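Local coordinates for ferripyochelin binding protein (Salmonella enterica subsp. enterica serovar Typhimurium, PDB 3R3R) that binds zinc and, as a member of the gamma-class carbonic anhydrase family with a left-handed beta-helix fold, may act as a related enzyme, at residues R138-Y143 and V150-P155; G41-V46 and N169-W174. All blocks are in the same frame, centred on the assembly; numbering follows the deposited sequence. Where two conformers were deposited one is given.

How the contacts relate
From the N terminus the chain winds through the turns of a left-handed beta-helix, and residues 41-46 form part of an early one. Their partner, helix segment 169-174, comes only near the C terminus, so contact 2 closes a long loop that takes in most of the coils. Contact 1, between 138-143 and 150-155, closes a short hairpin at the far end and is nested inside that loop. Strand 151-155 leads almost directly into helix 158-182, which runs back along the beta-helix and passes residues 41-46. Both contacts reach the same sheet, although their centres are about 25 Å apart. Contact 1 finishes the last coil; contact 2 joins the returning helix to an early one.

Contact 1: residues R138-Y143 and V150-P155; sequences RLESGY and VKQIRP
Y143 and Q152 carry this contact by stacking a phenol ring on a side-chain amide. The two planes lie only 9° apart, and Q152 CD sits over one face of the ring, 3.4 Å from Y143 CD2. Q152 gets there with an extended side chain, CG anti to the backbone N (chi1 -170°), which carries the amide out from its strand and across the ring. The carboxylate of E140 comes close to the same amide, its plane turned 40° from it.

Farther along the ring, Y143 CE2 lies 3.7 Å from P155 CG, on the pyrrolidine ring. The backbones of Y143 and P155 form a non-hydrogen-bonded antiparallel pair with diverging side chains, and here CA-H groups make bent contacts with carbonyl oxygens: P155 CA lies 3.4 Å from G142 O, and Y143 CA 3.5 Å from R154 O. At the other end, L139 and V150 reach toward each other tip to tip, CD2 of L139 being 4.0 Å from CG2 of V150.

A type II turn from E140 to Y143 rounds the corner between strands 138-139 and 143-146, and the chain returns as strand 151-155, the antiparallel edge of an otherwise parallel sheet. L139 and V150 both pack on V133 of strand 132-133, while R154 forms a salt bridge with E160 of helix 158-182.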
# COMPACT_ATOMS: atom_id res chain seq x y z
N ARG A 138 -16.35 3.81 3.30
CA ARG A 138 -15.70 5.04 2.87
C ARG A 138 -15.23 5.80 4.11
O ARG A 138 -16.02 6.04 5.02
CB ARG A 138 -16.68 5.91 2.06
CG ARG A 138 -16.10 7.28 1.69
CD ARG A 138 -17.06 8.08 0.84
NE ARG A 138 -17.11 7.57 -0.53
CZ ARG A 138 -16.25 7.90 -1.49
NH1 ARG A 138 -15.26 8.75 -1.25
NH2 ARG A 138 -16.37 7.36 -2.70
N LEU A 139 -13.95 6.18 4.13
CA LEU A 139 -13.39 6.98 5.22
C LEU A 139 -13.18 8.40 4.73
O LEU A 139 -12.40 8.66 3.80
CB LEU A 139 -12.05 6.41 5.70
CG LEU A 139 -12.10 4.97 6.20
CD1 LEU A 139 -10.89 4.65 7.06
CD2 LEU A 139 -13.38 4.69 6.98
N GLU A 140 -13.88 9.32 5.36
CA GLU A 140 -13.91 10.73 5.01
C GLU A 140 -12.55 11.42 5.25
O GLU A 140 -11.93 11.23 6.30
CB GLU A 140 -14.99 11.38 5.90
CG GLU A 140 -15.26 12.83 5.73
CD GLU A 140 -16.49 13.31 6.52
OE1 GLU A 140 -16.99 12.64 7.46
OE2 GLU A 140 -16.95 14.41 6.18
N SER A 141 -12.16 12.27 4.31
CA SER A 141 -10.90 13.00 4.37
C SER A 141 -10.76 13.84 5.64
O SER A 141 -11.72 14.49 6.07
CB SER A 141 -10.78 13.89 3.14
OG SER A 141 -9.59 14.64 3.19
N GLY A 142 -9.57 13.84 6.24
CA GLY A 142 -9.26 14.77 7.31
C GLY A 142 -9.54 14.31 8.73
O GLY A 142 -9.51 15.12 9.65
N TYR A 143 -9.76 13.00 8.89
CA TYR A 143 -10.11 12.42 10.19
C TYR A 143 -9.19 11.27 10.59
O TYR A 143 -8.52 10.65 9.75
CB TYR A 143 -11.55 11.90 10.18
CG TYR A 143 -12.58 12.99 10.14
CD1 TYR A 143 -12.91 13.62 8.95
CD2 TYR A 143 -13.21 13.43 11.30
CE1 TYR A 143 -13.85 14.64 8.91
CE2 TYR A 143 -14.15 14.44 11.27
CZ TYR A 143 -14.46 15.04 10.08
OH TYR A 143 -15.40 16.05 10.07
N VAL A 150 -13.42 0.16 12.26
CA VAL A 150 -13.06 1.52 12.62
C VAL A 150 -14.27 2.39 12.93
O VAL A 150 -15.34 2.23 12.35
CB VAL A 150 -12.25 2.25 11.51
CG1 VAL A 150 -10.85 1.66 11.38
CG2 VAL A 150 -13.01 2.25 10.16
N LYS A 151 -14.04 3.35 13.81
CA LYS A 151 -14.96 4.44 14.08
C LYS A 151 -14.23 5.73 13.74
O LYS A 151 -13.04 5.82 13.90
CB LYS A 151 -15.34 4.48 15.56
CG LYS A 151 -16.03 3.24 16.06
CD LYS A 151 -17.26 2.99 15.26
CE LYS A 151 -18.21 1.97 15.94
NZ LYS A 151 -17.91 0.54 15.69
N GLN A 152 -14.96 6.73 13.28
CA GLN A 152 -14.40 8.06 13.07
C GLN A 152 -14.27 8.73 14.42
O GLN A 152 -15.27 8.94 15.10
CB GLN A 152 -15.33 8.89 12.18
CG GLN A 152 -14.69 10.19 11.72
CD GLN A 152 -15.64 11.06 10.94
OE1 GLN A 152 -15.62 11.12 9.71
NE2 GLN A 152 -16.50 11.76 11.67
N ILE A 153 -13.05 9.05 14.83
CA ILE A 153 -12.79 9.53 16.19
C ILE A 153 -12.91 11.05 16.27
O ILE A 153 -13.63 11.58 17.12
CB ILE A 153 -11.39 9.08 16.68
CG1 ILE A 153 -11.22 7.57 16.54
CG2 ILE A 153 -11.14 9.51 18.13
CD1 ILE A 153 -12.24 6.79 17.32
N ARG A 154 -12.22 11.75 15.36
CA ARG A 154 -12.12 13.20 15.44
C ARG A 154 -11.35 13.70 14.23
O ARG A 154 -10.65 12.92 13.58
CB ARG A 154 -11.37 13.61 16.70
CG ARG A 154 -9.96 13.04 16.77
CD ARG A 154 -9.17 13.73 17.87
NE ARG A 154 -7.88 13.09 18.11
CZ ARG A 154 -6.80 13.22 17.34
NH1 ARG A 154 -6.85 13.97 16.25
NH2 ARG A 154 -5.67 12.60 17.65
N PRO A 155 -11.45 15.00 13.91
CA PRO A 155 -10.60 15.54 12.85
C PRO A 155 -9.14 15.43 13.24
O PRO A 155 -8.79 15.48 14.42
CB PRO A 155 -11.01 17.01 12.78
CG PRO A 155 -12.40 17.03 13.32
CD PRO A 155 -12.40 16.01 14.42

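Contact 2: residues G41-V46 and N169-W174; sequences GIWPLV and NNYVKW
Where the C-terminal helix packs against the outside of the left-handed beta-helix, W43, just past strand 41-42, meets Y171 and W174. The indole and the phenol ring form an offset edge-to-face pair: the edge of Y171 is directed at the face of W43, with planes 87° apart and 5.1 Å between the centroid of the tyrosine ring and that of the five-membered ring. The touching edge is CD1-CE1. Y171 CE1 stands over the indole near its rim, 3.5 Å from W43 CE2, while Y171 CD1 lies 3.5 Å from W43 CZ2. A chi1 of -100°, well off a staggered position, swings the ring of Y171 from the helix toward the indole.

W174, three residues farther along the helix, contributes twice. Its CB lies 4.2 Å from W43 CH2, and its six-membered ring turns an edge to the face of Y171, CE3 standing 3.7 Å above the centre of that ring. Y171 thus presents an edge to one tryptophan and a face to the other.

A water completes the junction. It accepts a hydrogen bond from W43 NE1 at 2.9 Å, in the plane of the indole, and donates one to Y171 O, also at 2.9 Å. The polar atom of the buried tryptophan is thereby satisfied and linked to the helix backbone. Y178, farther along the same helix, meets the W43 ring nearly at right angles, and Y171 also touches N62 and Q64 on the next coil. The arrangement belongs to the architecture of gamma-class carbonic anhydrase-like proteins, in which a C-terminal helix packs alongside the left-handed beta-helix; here aromatic side chains make the junction, away from the zinc site.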
# COMPACT_ATOMS: atom_id res chain seq x y z
N GLY A 41 8.92 2.68 -1.97
CA GLY A 41 9.78 1.77 -1.23
C GLY A 41 9.00 0.58 -0.75
O GLY A 41 8.01 0.75 -0.02
N ILE A 42 9.45 -0.61 -1.14
CA ILE A 42 8.86 -1.88 -0.68
C ILE A 42 9.88 -2.51 0.26
O ILE A 42 10.99 -2.88 -0.14
CB ILE A 42 8.57 -2.83 -1.86
CG1 ILE A 42 7.79 -2.13 -2.99
CG2 ILE A 42 7.90 -4.12 -1.36
CD1 ILE A 42 6.51 -1.50 -2.56
N TRP A 43 9.50 -2.58 1.53
CA TRP A 43 10.40 -2.95 2.62
C TRP A 43 10.47 -4.49 2.77
O TRP A 43 9.81 -5.21 2.02
CB TRP A 43 9.94 -2.17 3.88
CG TRP A 43 10.22 -0.71 3.65
CD1 TRP A 43 9.48 0.20 2.93
CD2 TRP A 43 11.42 -0.03 4.03
NE1 TRP A 43 10.13 1.41 2.88
CE2 TRP A 43 11.33 1.30 3.54
CE3 TRP A 43 12.57 -0.40 4.75
CZ2 TRP A 43 12.33 2.24 3.76
CZ3 TRP A 43 13.56 0.54 4.96
CH2 TRP A 43 13.44 1.84 4.46
N PRO A 44 11.28 -5.00 3.72
CA PRO A 44 11.46 -6.46 3.77
C PRO A 44 10.20 -7.29 4.04
O PRO A 44 9.27 -6.87 4.76
CB PRO A 44 12.47 -6.65 4.92
CG PRO A 44 13.30 -5.35 4.88
CD PRO A 44 12.27 -4.28 4.55
N LEU A 45 10.22 -8.49 3.49
CA LEU A 45 9.19 -9.51 3.71
C LEU A 45 7.79 -8.98 3.44
O LEU A 45 6.86 -9.20 4.22
CB LEU A 45 9.32 -10.14 5.12
CG LEU A 45 10.67 -10.83 5.39
CD1 LEU A 45 10.66 -11.53 6.74
CD2 LEU A 45 11.05 -11.83 4.29
N VAL A 46 7.64 -8.30 2.31
CA VAL A 46 6.34 -7.87 1.81
C VAL A 46 5.94 -8.76 0.64
O VAL A 46 6.78 -9.13 -0.17
CB VAL A 46 6.43 -6.40 1.34
CG1 VAL A 46 5.20 -5.98 0.55
CG2 VAL A 46 6.61 -5.47 2.52
N ASN A 169 7.77 11.75 3.44
CA ASN A 169 9.08 12.35 3.16
C ASN A 169 10.22 11.57 3.82
O ASN A 169 11.26 11.31 3.21
CB ASN A 169 9.13 13.81 3.64
CG ASN A 169 8.20 14.74 2.87
OD1 ASN A 169 7.62 14.39 1.84
ND2 ASN A 169 8.07 15.96 3.37
N ASN A 170 10.02 11.21 5.09
CA ASN A 170 11.02 10.46 5.83
C ASN A 170 11.31 9.14 5.14
O ASN A 170 12.46 8.75 4.97
CB ASN A 170 10.57 10.18 7.27
CG ASN A 170 10.58 11.42 8.14
OD1 ASN A 170 11.28 12.38 7.84
ND2 ASN A 170 9.81 11.39 9.23
N TYR A 171 10.24 8.45 4.74
CA TYR A 171 10.41 7.14 4.12
C TYR A 171 11.06 7.21 2.74
O TYR A 171 11.78 6.29 2.35
CB TYR A 171 9.10 6.33 4.11
CG TYR A 171 9.09 5.32 5.25
CD1 TYR A 171 9.68 4.07 5.08
CD2 TYR A 171 8.57 5.63 6.50
CE1 TYR A 171 9.75 3.15 6.11
CE2 TYR A 171 8.63 4.71 7.55
CZ TYR A 171 9.22 3.47 7.34
OH TYR A 171 9.28 2.53 8.34
N VAL A 172 10.86 8.29 1.99
CA VAL A 172 11.61 8.46 0.75
C VAL A 172 13.10 8.63 1.07
O VAL A 172 13.96 8.00 0.45
CB VAL A 172 11.09 9.67 -0.07
CG1 VAL A 172 12.09 10.04 -1.18
CG2 VAL A 172 9.72 9.34 -0.65
N LYS A 173 13.42 9.45 2.06
CA LYS A 173 14.81 9.63 2.47
C LYS A 173 15.44 8.29 2.90
O LYS A 173 16.57 7.96 2.52
CB LYS A 173 14.92 10.66 3.61
CG LYS A 173 14.50 12.07 3.24
CD LYS A 173 14.76 13.04 4.39
CE LYS A 173 14.11 14.39 4.14
NZ LYS A 173 12.63 14.27 4.13
N TRP A 174 14.70 7.53 3.71
CA TRP A 174 15.24 6.29 4.23
C TRP A 174 15.43 5.26 3.12
O TRP A 174 16.46 4.59 3.09
CB TRP A 174 14.40 5.77 5.40
CG TRP A 174 14.42 6.72 6.59
CD1 TRP A 174 15.44 7.58 6.95
CD2 TRP A 174 13.36 6.96 7.53
NE1 TRP A 174 15.07 8.31 8.05
CE2 TRP A 174 13.80 7.95 8.43
CE3 TRP A 174 12.08 6.43 7.70
CZ2 TRP A 174 13.02 8.40 9.49
CZ3 TRP A 174 11.30 6.89 8.74
CH2 TRP A 174 11.77 7.87 9.62
O HOH W 1 10.22 3.98 1.45